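Local coordinates for ADP-ribosylglycohydrolase (Thermus thermophilus, PDB 2YZV), which belongs to the ADP-ribosylglycohydrolase family and has an all-helical fold that holds two magnesium ions, at residues Thr59-Cys64 and Asp81-Trp86; Phe74-Gln79 and Ala151-Arg156; Ala172-Glu177 and Leu188-Phe193; Glu240-Ala245 and Ala257-Leu262. One frame throughout, in Å; residues are numbered along the deposited sequence.

Contact 1: residues Thr59-Cys64 and Asp81-Trp86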
loop_
_atom_site.group_PDB
_atom_site.type_symbol
_atom_site.label_atom_id
_atom_site.label_comp_id
_atom_site.label_asym_id
_atom_site.label_seq_id
_atom_site.Cartn_x
_atom_site.Cartn_y
_atom_site.Cartn_z
ATOM N N THR A 59 -4.311 -6.075 3.116
ATOM C CA THR A 59 -4.759 -5.437 4.338
ATOM C C THR A 59 -4.380 -6.254 5.575
ATOM O O THR A 59 -4.047 -5.685 6.617
ATOM C CB THR A 59 -6.287 -5.200 4.299
ATOM O OG1 THR A 59 -6.616 -4.412 3.146
ATOM C CG2 THR A 59 -6.751 -4.464 5.542
ATOM N N SER A 60 -4.411 -7.579 5.465
ATOM C CA SER A 60 -4.052 -8.422 6.604
ATOM C C SER A 60 -2.639 -8.105 7.084
ATOM O O SER A 60 -2.400 -7.931 8.282
ATOM C CB SER A 60 -4.144 -9.900 6.227
ATOM O OG SER A 60 -5.474 -10.253 5.896
ATOM N N GLN A 61 -1.704 -8.018 6.144
ATOM C CA GLN A 61 -0.325 -7.712 6.494
ATOM C C GLN A 61 -0.187 -6.291 7.029
ATOM O O GLN A 61 0.601 -6.040 7.941
ATOM C CB GLN A 61 0.587 -7.916 5.284
ATOM C CG GLN A 61 0.902 -9.376 5.017
ATOM C CD GLN A 61 1.750 -9.566 3.780
ATOM O OE1 GLN A 61 2.714 -8.836 3.559
ATOM N NE2 GLN A 61 1.398 -10.555 2.967
ATOM N N ALA A 62 -0.951 -5.362 6.460
ATOM C CA ALA A 62 -0.913 -3.978 6.910
ATOM C C ALA A 62 -1.353 -3.919 8.370
ATOM O O ALA A 62 -0.782 -3.173 9.167
ATOM C CB ALA A 62 -1.831 -3.110 6.044
ATOM N N LEU A 63 -2.362 -4.714 8.716
ATOM C CA LEU A 63 -2.864 -4.747 10.088
ATOM C C LEU A 63 -1.826 -5.345 11.029
ATOM O O LEU A 63 -1.647 -4.867 12.150
ATOM C CB LEU A 63 -4.169 -5.550 10.167
ATOM C CG LEU A 63 -5.382 -4.895 9.496
ATOM C CD1 LEU A 63 -6.568 -5.840 9.527
ATOM C CD2 LEU A 63 -5.723 -3.599 10.217
ATOM N N CYS A 64 -1.148 -6.393 10.572
ATOM C CA CYS A 64 -0.116 -7.039 11.376
ATOM C C CYS A 64 1.020 -6.066 11.648
ATOM O O CYS A 64 1.489 -5.942 12.783
ATOM C CB CYS A 64 0.437 -8.264 10.650
ATOM S SG CYS A 64 -0.709 -9.646 10.577
ATOM N N ASP A 81 7.102 -12.604 13.064
ATOM C CA ASP A 81 6.445 -13.541 13.968
ATOM C C ASP A 81 4.944 -13.435 13.710
ATOM O O ASP A 81 4.234 -14.440 13.664
ATOM C CB ASP A 81 6.724 -13.204 15.438
ATOM C CG ASP A 81 8.150 -13.512 15.856
ATOM O OD1 ASP A 81 8.716 -14.506 15.358
ATOM O OD2 ASP A 81 8.696 -12.768 16.699
ATOM N N ARG A 82 4.468 -12.207 13.532
ATOM C CA ARG A 82 3.053 -11.975 13.283
ATOM C C ARG A 82 2.614 -12.458 11.902
ATOM O O ARG A 82 1.566 -13.089 11.778
ATOM C CB ARG A 82 2.722 -10.491 13.451
ATOM C CG ARG A 82 2.927 -9.970 14.867
ATOM C CD ARG A 82 2.656 -8.476 14.936
ATOM N NE ARG A 82 3.006 -7.901 16.232
ATOM C CZ ARG A 82 2.305 -8.074 17.348
ATOM N NH1 ARG A 82 1.200 -8.806 17.341
ATOM N NH2 ARG A 82 2.715 -7.512 18.476
ATOM N N TYR A 83 3.400 -12.168 10.864
ATOM C CA TYR A 83 3.037 -12.616 9.521
ATOM C C TYR A 83 2.966 -14.137 9.496
ATOM O O TYR A 83 2.047 -14.718 8.919
ATOM C CB TYR A 83 4.061 -12.176 8.466
ATOM C CG TYR A 83 4.239 -10.686 8.271
ATOM C CD1 TYR A 83 3.182 -9.794 8.454
ATOM C CD2 TYR A 83 5.468 -10.171 7.860
ATOM C CE1 TYR A 83 3.349 -8.426 8.234
ATOM C CE2 TYR A 83 5.644 -8.814 7.634
ATOM C CZ TYR A 83 4.586 -7.944 7.823
ATOM O OH TYR A 83 4.773 -6.600 7.596
ATOM N N LEU A 84 3.955 -14.775 10.116
ATOM C CA LEU A 84 4.028 -16.230 10.165
ATOM C C LEU A 84 2.829 -16.813 10.900
ATOM O O LEU A 84 2.242 -17.804 10.467
ATOM C CB LEU A 84 5.322 -16.667 10.858
ATOM C CG LEU A 84 5.573 -18.172 10.989
ATOM C CD1 LEU A 84 5.647 -18.806 9.610
ATOM C CD2 LEU A 84 6.868 -18.409 11.755
ATOM N N ARG A 85 2.474 -16.189 12.017
ATOM C CA ARG A 85 1.350 -16.636 12.828
ATOM C C ARG A 85 0.050 -16.529 12.036
ATOM O O ARG A 85 -0.846 -17.359 12.184
ATOM C CB ARG A 85 1.282 -15.797 14.105
ATOM C CG ARG A 85 0.249 -16.244 15.120
ATOM C CD ARG A 85 0.594 -15.681 16.492
ATOM N NE ARG A 85 0.834 -14.240 16.445
ATOM C CZ ARG A 85 1.374 -13.538 17.436
ATOM N NH1 ARG A 85 1.735 -14.143 18.560
ATOM N NH2 ARG A 85 1.556 -12.231 17.305
ATOM N N TRP A 86 -0.047 -15.506 11.191
ATOM C CA TRP A 86 -1.235 -15.309 10.367
ATOM C C TRP A 86 -1.215 -16.271 9.185
ATOM O O TRP A 86 -2.256 -16.768 8.752
ATOM C CB TRP A 86 -1.298 -13.861 9.866
ATOM C CG TRP A 86 -2.315 -13.636 8.780
ATOM C CD1 TRP A 86 -2.112 -13.735 7.433
ATOM C CD2 TRP A 86 -3.700 -13.312 8.955
ATOM N NE1 TRP A 86 -3.284 -13.494 6.757
ATOM C CE2 TRP A 86 -4.276 -13.231 7.667
ATOM C CE3 TRP A 86 -4.512 -13.081 10.075
ATOM C CZ2 TRP A 86 -5.627 -12.930 7.466
ATOM C CZ3 TRP A 86 -5.858 -12.782 9.875
ATOM C CH2 TRP A 86 -6.400 -12.710 8.579
#

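Contact 2: residues Phe74-Gln79 and Ala151-Arg156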
loop_
_atom_site.group_PDB
_atom_site.type_symbol
_atom_site.label_atom_id
_atom_site.label_comp_id
_atom_site.label_asym_id
_atom_site.label_seq_id
_atom_site.Cartn_x
_atom_site.Cartn_y
_atom_site.Cartn_z
ATOM N N PHE A 74 9.843 -0.296 15.703
ATOM C CA PHE A 74 10.285 -0.973 14.491
ATOM C C PHE A 74 11.052 -2.237 14.855
ATOM O O PHE A 74 12.228 -2.183 15.225
ATOM C CB PHE A 74 11.173 -0.055 13.655
ATOM C CG PHE A 74 11.374 -0.544 12.255
ATOM C CD1 PHE A 74 10.368 -0.396 11.308
ATOM C CD2 PHE A 74 12.544 -1.205 11.894
ATOM C CE1 PHE A 74 10.520 -0.903 10.023
ATOM C CE2 PHE A 74 12.706 -1.716 10.612
ATOM C CZ PHE A 74 11.690 -1.566 9.671
ATOM N N ASP A 75 10.378 -3.376 14.732
ATOM C CA ASP A 75 10.950 -4.668 15.081
ATOM C C ASP A 75 10.610 -5.705 14.006
ATOM O O ASP A 75 9.586 -6.382 14.089
ATOM C CB ASP A 75 10.377 -5.084 16.443
ATOM C CG ASP A 75 10.950 -6.383 16.966
ATOM O OD1 ASP A 75 10.640 -6.727 18.130
ATOM O OD2 ASP A 75 11.696 -7.061 16.234
ATOM N N PRO A 76 11.467 -5.832 12.975
ATOM C CA PRO A 76 11.237 -6.791 11.889
ATOM C C PRO A 76 11.024 -8.226 12.364
ATOM O O PRO A 76 10.240 -8.970 11.778
ATOM C CB PRO A 76 12.490 -6.643 11.028
ATOM C CG PRO A 76 12.809 -5.189 11.181
ATOM C CD PRO A 76 12.645 -4.995 12.683
ATOM N N LYS A 77 11.726 -8.622 13.419
ATOM C CA LYS A 77 11.564 -9.971 13.937
ATOM C C LYS A 77 10.113 -10.168 14.382
ATOM O O LYS A 77 9.493 -11.175 14.055
ATOM C CB LYS A 77 12.513 -10.217 15.114
ATOM C CG LYS A 77 12.359 -11.588 15.738
ATOM C CD LYS A 77 13.347 -11.799 16.876
ATOM C CE LYS A 77 13.163 -13.173 17.502
ATOM N NZ LYS A 77 13.265 -14.252 16.478
ATOM N N ASP A 78 9.576 -9.195 15.115
ATOM C CA ASP A 78 8.197 -9.278 15.586
ATOM C C ASP A 78 7.223 -9.200 14.415
ATOM O O ASP A 78 6.172 -9.840 14.425
ATOM C CB ASP A 78 7.902 -8.156 16.584
ATOM C CG ASP A 78 6.476 -8.201 17.103
ATOM O OD1 ASP A 78 5.639 -7.408 16.624
ATOM O OD2 ASP A 78 6.187 -9.040 17.981
ATOM N N GLN A 79 7.572 -8.415 13.403
ATOM C CA GLN A 79 6.716 -8.300 12.231
ATOM C C GLN A 79 6.543 -9.679 11.613
ATOM O O GLN A 79 5.425 -10.105 11.316
ATOM C CB GLN A 79 7.340 -7.351 11.209
ATOM C CG GLN A 79 7.261 -5.892 11.607
ATOM C CD GLN A 79 8.184 -5.015 10.787
ATOM O OE1 GLN A 79 8.520 -5.340 9.646
ATOM N NE2 GLN A 79 8.589 -3.886 11.360
ATOM N N ALA A 151 11.764 1.872 5.694
ATOM C CA ALA A 151 10.879 1.336 4.659
ATOM C C ALA A 151 11.583 0.214 3.903
ATOM O O ALA A 151 10.971 -0.806 3.581
ATOM C CB ALA A 151 10.459 2.441 3.691
ATOM N N ARG A 152 12.868 0.400 3.615
ATOM C CA ARG A 152 13.620 -0.631 2.909
ATOM C C ARG A 152 13.701 -1.881 3.776
ATOM O O ARG A 152 13.536 -3.000 3.291
ATOM C CB ARG A 152 15.030 -0.139 2.564
ATOM C CG ARG A 152 15.932 -1.224 1.983
ATOM C CD ARG A 152 17.250 -0.647 1.495
ATOM N NE ARG A 152 17.072 0.134 0.275
ATOM C CZ ARG A 152 17.522 -0.230 -0.923
ATOM N NH1 ARG A 152 18.187 -1.368 -1.073
ATOM N NH2 ARG A 152 17.297 0.541 -1.976
ATOM N N ARG A 153 13.956 -1.692 5.068
ATOM C CA ARG A 153 14.039 -2.827 5.977
ATOM C C ARG A 153 12.686 -3.536 6.074
ATOM O O ARG A 153 12.625 -4.767 6.117
ATOM C CB ARG A 153 14.513 -2.357 7.357
ATOM C CG ARG A 153 15.988 -1.970 7.372
ATOM C CD ARG A 153 16.361 -1.214 8.637
ATOM N NE ARG A 153 16.169 -2.008 9.846
ATOM C CZ ARG A 153 16.177 -1.497 11.074
ATOM N NH1 ARG A 153 16.365 -0.195 11.241
ATOM N NH2 ARG A 153 15.994 -2.281 12.130
ATOM N N ALA A 154 11.605 -2.763 6.085
ATOM C CA ALA A 154 10.261 -3.338 6.167
ATOM C C ALA A 154 9.954 -4.162 4.919
ATOM O O ALA A 154 9.216 -5.149 4.976
ATOM C CB ALA A 154 9.223 -2.229 6.333
ATOM N N ALA A 155 10.515 -3.758 3.788
ATOM C CA ALA A 155 10.292 -4.487 2.549
ATOM C C ALA A 155 11.132 -5.759 2.541
ATOM O O ALA A 155 10.665 -6.817 2.119
ATOM C CB ALA A 155 10.660 -3.614 1.345
ATOM N N ARG A 156 12.365 -5.638 3.027
ATOM C CA ARG A 156 13.317 -6.746 3.050
ATOM C C ARG A 156 12.883 -7.980 3.827
ATOM O O ARG A 156 13.454 -9.058 3.646
ATOM C CB ARG A 156 14.672 -6.255 3.567
ATOM C CG ARG A 156 15.436 -5.402 2.560
ATOM C CD ARG A 156 16.737 -4.902 3.157
ATOM N NE ARG A 156 17.552 -6.015 3.635
ATOM C CZ ARG A 156 18.120 -6.058 4.835
ATOM N NH1 ARG A 156 17.964 -5.049 5.682
ATOM N NH2 ARG A 156 18.835 -7.118 5.193
HETATM O O HOH W 1 7.555 -6.012 7.249
#

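Contact 3: residues Ala172-Glu177 and Leu188-Phe193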
loop_
_atom_site.group_PDB
_atom_site.type_symbol
_atom_site.label_atom_id
_atom_site.label_comp_id
_atom_site.label_asym_id
_atom_site.label_seq_id
_atom_site.Cartn_x
_atom_site.Cartn_y
_atom_site.Cartn_z
ATOM N N ALA A 172 7.267 5.393 0.276
ATOM C CA ALA A 172 7.397 5.951 1.617
ATOM C C ALA A 172 7.506 7.469 1.498
ATOM O O ALA A 172 6.871 8.207 2.251
ATOM C CB ALA A 172 8.629 5.376 2.313
ATOM N N TRP A 173 8.304 7.931 0.539
ATOM C CA TRP A 173 8.479 9.365 0.324
ATOM C C TRP A 173 7.145 9.989 -0.083
ATOM O O TRP A 173 6.742 11.022 0.452
ATOM C CB TRP A 173 9.515 9.616 -0.776
ATOM C CG TRP A 173 9.740 11.076 -1.045
ATOM C CD1 TRP A 173 10.556 11.920 -0.344
ATOM C CD2 TRP A 173 9.104 11.875 -2.051
ATOM N NE1 TRP A 173 10.466 13.195 -0.850
ATOM C CE2 TRP A 173 9.583 13.197 -1.897
ATOM C CE3 TRP A 173 8.175 11.606 -3.066
ATOM C CZ2 TRP A 173 9.165 14.247 -2.720
ATOM C CZ3 TRP A 173 7.758 12.653 -3.888
ATOM C CH2 TRP A 173 8.257 13.959 -3.706
ATOM N N LEU A 174 6.461 9.352 -1.031
ATOM C CA LEU A 174 5.173 9.842 -1.505
ATOM C C LEU A 174 4.165 9.988 -0.373
ATOM O O LEU A 174 3.477 11.006 -0.268
ATOM C CB LEU A 174 4.598 8.895 -2.564
ATOM C CG LEU A 174 5.243 8.963 -3.949
ATOM C CD1 LEU A 174 4.825 7.748 -4.767
ATOM C CD2 LEU A 174 4.830 10.254 -4.648
ATOM N N LEU A 175 4.070 8.968 0.473
ATOM C CA LEU A 175 3.121 9.023 1.571
ATOM C C LEU A 175 3.484 10.109 2.576
ATOM O O LEU A 175 2.610 10.838 3.028
ATOM C CB LEU A 175 3.014 7.660 2.262
ATOM C CG LEU A 175 2.428 6.540 1.392
ATOM C CD1 LEU A 175 2.239 5.297 2.247
ATOM C CD2 LEU A 175 1.089 6.977 0.795
ATOM N N ARG A 176 4.763 10.223 2.920
ATOM C CA ARG A 176 5.177 11.253 3.872
ATOM C C ARG A 176 4.815 12.636 3.337
ATOM O O ARG A 176 4.226 13.453 4.046
ATOM C CB ARG A 176 6.686 11.194 4.127
ATOM C CG ARG A 176 7.153 12.181 5.202
ATOM C CD ARG A 176 8.668 12.242 5.279
ATOM N NE ARG A 176 9.232 12.905 4.107
ATOM C CZ ARG A 176 10.525 12.913 3.803
ATOM N NH1 ARG A 176 11.392 12.286 4.586
ATOM N NH2 ARG A 176 10.951 13.555 2.724
ATOM N N GLU A 177 5.166 12.897 2.082
ATOM C CA GLU A 177 4.876 14.194 1.477
ATOM C C GLU A 177 3.382 14.459 1.381
ATOM O O GLU A 177 2.922 15.574 1.646
ATOM C CB GLU A 177 5.521 14.285 0.092
ATOM C CG GLU A 177 7.037 14.273 0.143
ATOM C CD GLU A 177 7.590 15.410 0.979
ATOM O OE1 GLU A 177 7.430 16.579 0.573
ATOM O OE2 GLU A 177 8.176 15.131 2.044
ATOM N N LEU A 188 3.865 13.876 -8.027
ATOM C CA LEU A 188 4.150 13.246 -9.311
ATOM C C LEU A 188 5.514 13.614 -9.892
ATOM O O LEU A 188 6.081 12.851 -10.666
ATOM C CB LEU A 188 3.043 13.589 -10.316
ATOM C CG LEU A 188 1.646 13.129 -9.890
ATOM C CD1 LEU A 188 0.613 13.628 -10.895
ATOM C CD2 LEU A 188 1.615 11.604 -9.785
ATOM N N ALA A 189 6.051 14.771 -9.508
ATOM C CA ALA A 189 7.351 15.192 -10.017
ATOM C C ALA A 189 8.477 14.335 -9.437
ATOM O O ALA A 189 9.540 14.213 -10.046
ATOM C CB ALA A 189 7.584 16.671 -9.713
ATOM N N LEU A 190 8.245 13.751 -8.261
ATOM C CA LEU A 190 9.228 12.863 -7.635
ATOM C C LEU A 190 10.643 13.429 -7.710
ATOM O O LEU A 190 11.601 12.692 -7.944
ATOM C CB LEU A 190 9.188 11.502 -8.340
ATOM C CG LEU A 190 7.873 10.730 -8.171
ATOM C CD1 LEU A 190 7.661 9.737 -9.307
ATOM C CD2 LEU A 190 7.897 10.016 -6.824
ATOM N N GLU A 191 10.765 14.732 -7.483
ATOM C CA GLU A 191 12.045 15.429 -7.577
ATOM C C GLU A 191 13.282 14.777 -6.945
ATOM O O GLU A 191 14.323 14.679 -7.589
ATOM C CB GLU A 191 11.885 16.858 -7.049
ATOM C CG GLU A 191 13.067 17.762 -7.346
ATOM C CD GLU A 191 12.758 19.220 -7.080
ATOM O OE1 GLU A 191 12.416 19.558 -5.926
ATOM O OE2 GLU A 191 12.854 20.029 -8.029
ATOM N N PRO A 192 13.192 14.321 -5.688
ATOM C CA PRO A 192 14.376 13.701 -5.078
ATOM C C PRO A 192 14.863 12.409 -5.737
ATOM O O PRO A 192 15.972 11.946 -5.465
ATOM C CB PRO A 192 13.947 13.492 -3.627
ATOM C CG PRO A 192 12.472 13.296 -3.739
ATOM C CD PRO A 192 12.071 14.360 -4.733
ATOM N N PHE A 193 14.043 11.834 -6.608
ATOM C CA PHE A 193 14.406 10.594 -7.282
ATOM C C PHE A 193 14.851 10.814 -8.724
ATOM O O PHE A 193 15.324 9.885 -9.386
ATOM C CB PHE A 193 13.225 9.623 -7.224
ATOM C CG PHE A 193 12.843 9.240 -5.829
ATOM C CD1 PHE A 193 13.635 8.357 -5.099
ATOM C CD2 PHE A 193 11.726 9.800 -5.222
ATOM C CE1 PHE A 193 13.319 8.040 -3.778
ATOM C CE2 PHE A 193 11.401 9.492 -3.901
ATOM C CZ PHE A 193 12.198 8.612 -3.179
#

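Contact 4: residues Glu240-Ala245 and Ala257-Leu262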
loop_
_atom_site.group_PDB
_atom_site.type_symbol
_atom_site.label_atom_id
_atom_site.label_comp_id
_atom_site.label_asym_id
_atom_site.label_seq_id
_atom_site.Cartn_x
_atom_site.Cartn_y
_atom_site.Cartn_z
ATOM N N GLU A 240 -12.936 8.624 -8.334
ATOM C CA GLU A 240 -12.594 8.479 -9.745
ATOM C C GLU A 240 -11.261 7.769 -9.955
ATOM O O GLU A 240 -11.146 6.892 -10.817
ATOM C CB GLU A 240 -12.572 9.844 -10.437
ATOM C CG GLU A 240 -12.271 9.745 -11.922
ATOM C CD GLU A 240 -12.453 11.057 -12.655
ATOM O OE1 GLU A 240 -11.867 12.070 -12.225
ATOM O OE2 GLU A 240 -13.184 11.069 -13.668
ATOM N N GLY A 241 -10.259 8.148 -9.168
ATOM C CA GLY A 241 -8.955 7.521 -9.287
ATOM C C GLY A 241 -9.009 6.057 -8.884
ATOM O O GLY A 241 -8.369 5.213 -9.508
ATOM N N MET A 242 -9.777 5.750 -7.844
ATOM C CA MET A 242 -9.894 4.367 -7.390
ATOM C C MET A 242 -10.522 3.488 -8.466
ATOM O O MET A 242 -10.073 2.362 -8.700
ATOM C CB MET A 242 -10.722 4.282 -6.110
ATOM C CG MET A 242 -10.862 2.859 -5.568
ATOM S SD MET A 242 -9.271 2.082 -5.149
ATOM C CE MET A 242 -8.911 2.906 -3.604
ATOM N N ARG A 243 -11.567 3.991 -9.119
ATOM C CA ARG A 243 -12.203 3.212 -10.177
ATOM C C ARG A 243 -11.233 2.998 -11.336
ATOM O O ARG A 243 -11.215 1.930 -11.941
ATOM C CB ARG A 243 -13.487 3.899 -10.650
ATOM C CG ARG A 243 -14.625 3.716 -9.664
ATOM C CD ARG A 243 -15.829 4.563 -10.005
ATOM N NE ARG A 243 -16.918 4.320 -9.064
ATOM C CZ ARG A 243 -17.977 5.109 -8.924
ATOM N NH1 ARG A 243 -18.089 6.206 -9.663
ATOM N NH2 ARG A 243 -18.926 4.799 -8.051
ATOM N N LEU A 244 -10.418 4.002 -11.646
ATOM C CA LEU A 244 -9.449 3.845 -12.724
ATOM C C LEU A 244 -8.464 2.743 -12.357
ATOM O O LEU A 244 -8.130 1.891 -13.178
ATOM C CB LEU A 244 -8.671 5.145 -12.964
ATOM C CG LEU A 244 -9.415 6.291 -13.647
ATOM C CD1 LEU A 244 -8.449 7.457 -13.842
ATOM C CD2 LEU A 244 -9.966 5.828 -14.988
ATOM N N ALA A 245 -8.011 2.757 -11.109
ATOM C CA ALA A 245 -7.045 1.769 -10.652
ATOM C C ALA A 245 -7.546 0.333 -10.687
ATOM O O ALA A 245 -6.895 -0.544 -11.255
ATOM C CB ALA A 245 -6.578 2.113 -9.237
ATOM N N ALA A 257 -4.907 -1.036 -3.486
ATOM C CA ALA A 257 -4.398 -0.749 -2.144
ATOM C C ALA A 257 -3.309 0.317 -2.156
ATOM O O ALA A 257 -3.249 1.154 -1.256
ATOM C CB ALA A 257 -3.870 -2.021 -1.500
ATOM N N VAL A 258 -2.441 0.290 -3.163
ATOM C CA VAL A 258 -1.373 1.285 -3.243
ATOM C C VAL A 258 -1.984 2.644 -3.572
ATOM O O VAL A 258 -1.639 3.649 -2.951
ATOM C CB VAL A 258 -0.316 0.881 -4.292
ATOM C CG1 VAL A 258 0.734 1.982 -4.457
ATOM C CG2 VAL A 258 0.367 -0.411 -3.840
ATOM N N TYR A 259 -2.898 2.672 -4.541
ATOM C CA TYR A 259 -3.567 3.919 -4.895
ATOM C C TYR A 259 -4.301 4.452 -3.667
ATOM O O TYR A 259 -4.272 5.648 -3.377
ATOM C CB TYR A 259 -4.590 3.693 -6.015
ATOM C CG TYR A 259 -5.518 4.876 -6.209
ATOM C CD1 TYR A 259 -5.154 5.948 -7.022
ATOM C CD2 TYR A 259 -6.720 4.959 -5.507
ATOM C CE1 TYR A 259 -5.961 7.075 -7.126
ATOM C CE2 TYR A 259 -7.533 6.081 -5.598
ATOM C CZ TYR A 259 -7.147 7.137 -6.407
ATOM O OH TYR A 259 -7.924 8.273 -6.467
ATOM N N GLY A 260 -4.964 3.548 -2.954
ATOM C CA GLY A 260 -5.721 3.927 -1.773
ATOM C C GLY A 260 -4.902 4.626 -0.706
ATOM O O GLY A 260 -5.374 5.576 -0.078
ATOM N N GLN A 261 -3.681 4.152 -0.492
ATOM C CA GLN A 261 -2.795 4.748 0.498
ATOM C C GLN A 261 -2.410 6.166 0.105
ATOM O O GLN A 261 -2.491 7.088 0.916
ATOM C CB GLN A 261 -1.521 3.921 0.637
ATOM C CG GLN A 261 -1.733 2.557 1.247
ATOM C CD GLN A 261 -0.488 1.717 1.167
ATOM O OE1 GLN A 261 0.505 1.982 1.850
ATOM N NE2 GLN A 261 -0.523 0.702 0.316
ATOM N N LEU A 262 -1.983 6.332 -1.143
ATOM C CA LEU A 262 -1.561 7.642 -1.629
ATOM C C LEU A 262 -2.715 8.617 -1.728
ATOM O O LEU A 262 -2.628 9.735 -1.222
ATOM C CB LEU A 262 -0.872 7.507 -2.992
ATOM C CG LEU A 262 -0.414 8.801 -3.677
ATOM C CD1 LEU A 262 0.543 9.574 -2.772
ATOM C CD2 LEU A 262 0.260 8.453 -4.997
#

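Contact 1: residues Thr59-Cys64 and Asp81-Trp86
Ser60 of helix 57-72 packs against the indole of Trp86 on helix 76-89. Its CB lies 3.3 Å above the ring plane, toward the rim. Ser60 OG is 3.1 Å from Trp86 CZ2, but its hydrogen bond goes to the carbonyl of Thr56, just before the helix. Thr56 and the nearby Asp58 bind magnesium. The indole reaches this place because Trp86 CG is anti to the backbone N (chi1 168°), which carries the ring across to helix 57-72. Cys64 comes next along that helix. Its SG sits 4.3 Å from Trp86 CB and 5.3 Å from the centroid of the five-membered ring, an oblique sulfur-aromatic contact. Cys64 CB turns to the other aromatic group and lies 3.8 Å from Tyr83 CE1.

The end of the Tyr83 side chain comes nearer to helix 57-72, with CD1 and CE1 against Cys64 CB and Gln61. The Gln61 side chain crosses it at about a right angle. The backbone O of Gln61 meets the ring edge, near its plane, 3.7 Å from Tyr83 CE1. Gln61 OE1 is hydrogen-bonded to Arg133. Arg82 has an extended chain from CG to NE, and its CD reaches Cys64 O at 3.5 Å. Its NE forms a salt bridge with Asp78.

No hydrogen bond joins the two segments. The rings of Tyr83 and Trp86 lie between helices whose short segments have axes 9.8 Å apart, at 139°. The two helices follow one another as a helical hairpin. Helices 4-26 and 283-298 pack on Thr59 and Leu63.

Contact 2: residues Phe74-Gln79 and Ala151-Arg156
Arg153 and Ala154 meet the ring of Phe74, joining helix 147-156 to the start of helix 76-89. Asp75 is the N-cap of helix 76-89; its OD2 accepts a weak bond from Asp78 N. Leu137 and Tyr141 of helix 135-141 also pack on Phe74.

Along helix 147-156, Ala151 turns from this contact to helix 162-179.

Arg153 points across to the other segment. Its CB is 3.7 Å from Phe74 CZ. The chain then bends at chi3 (62°), which brings one guanidinium face to the CE2 corner of the ring. Phe74 CE2 stands over the centre of that face, 3.5 Å from Arg153 CZ. The two planes are 76° apart, so the groups do not stack in parallel. Arg153 NH2 lies at the Phe74 ring edge, in its plane. Arg153 NE is hydrogen-bonded to the hydroxyl of Tyr119.

Ala154 meets Phe74 with its backbone N, 3.8 Å from CZ at the ring edge. Its CB adds a contact with Phe74 CE1 at 4.1 Å. A water donates to Ala154 O at 2.9 Å and to Gln79 OE1 at 2.7 Å. Gln79 NE2 lies over one face of the Phe74 ring.

No direct hydrogen bond crosses the contact. Its polar link is the water, which satisfies the Gln79 amide oxygen in a buried setting. The main hold is the guanidinium face against the Phe74 ring, while Arg153 NE is engaged by Tyr119.

Contact 3: residues Ala172-Glu177 and Leu188-Phe193
Trp173 of helix 162-179 is covered on one indole face by Pro192 and Phe193. The contact joins this helix to the turn after helix 184-189. With chi1 at 180°, the indole swings away from its own backbone N and extends toward that turn. Pro192 comes from the opposite direction, and its CG makes a CH-pi contact 3.7 Å from the centroid of the five-membered ring. Its nearest approach is 3.4 Å, from Pro192 CG to Trp173 CE2. Phe193 meets the same face with its edge. The ring planes are 86° apart, an offset edge-to-face pair with centroids 5.3 Å from each other. Phe193 CE2 also touches Trp173 CB at 3.7 Å.

Leu174 is next. Its CD2 meets Leu190 CD2 at 3.8 Å. Leu190 CD2 also touches Trp173 CZ3 at 3.9 Å. Helix 221-234 packs on Leu174. Leu190 has positive phi (44°), where the chain leaves helix 184-189 and turns into the 3-10 segment 191-193.

Arg176 grips Glu177 OE2 side-on through NE and NH2, in a salt bridge within the helix. Glu177 CG lies over the other indole face.

The link between the segments is therefore apolar and aromatic, with no hydrogen bond across it. The indole is held between Pro192 and Phe193 on one face and the Glu177 chain on the other.

Contact 4: residues Glu240-Ala245 and Ala257-Leu262
This is a helical hairpin with Gly241 against the Tyr259 ring: helices 238-246 and 252-267 run nearly antiparallel, their short segments at 163° with axes 9.6 Å apart. Tyr259 fills the space between them. A chi1 of 167° turns its ring away from its own N and sends it to the backbone of the partner helix. Gly241 C lies 3.3 Å above one ring face, toward the rim. Tyr259 OH comes within 3.1 Å of Gly241 CA, which has no side chain there. The hydroxyl is hydrogen-bonded to the carbonyl of Phe238, one turn earlier on the helix of Gly241.

Met242 bends at chi2 and chi3 and brings its methyl round to the ring edge. Met242 CE lies in the ring plane, 3.6 Å from Tyr259 CD2. The sulfur makes an oblique Met-aromatic contact, 5.0 Å from the ring centroid. Met242 CE also reaches Gly260 CA at 3.8 Å. Ala245 CB packs on Tyr259 CB at 4.1 Å. Asp253, on the second helix, binds magnesium.

The contact is fully buried, and the bond to Phe238 O satisfies the polar end of Tyr259. That bond probably limits the ring's movement, with Gly241 against one face and the Met242 methyl at the edge.

Contact 4 is fully buried and lies nearest the chain's centre. Contact 2 is also buried, though farther out, while contacts 1 and 3 are partly buried. Contacts 1 and 2 share helix 76-89: residues 74-79 lead into and start it, and residues 81-86 lie further along. Contacts 2 and 3 meet where Ala151 packs on Ala172. Contacts 3 and 4 meet through Leu175, against Gln261 and Leu262. An aromatic ring stands in all four, with different partners: serine and cysteine in contact 1, arginine in contact 2, proline and phenylalanine in contact 3, glycine backbone and methionine in contact 4. Of the four, contact 2 has a water bridge between its segments.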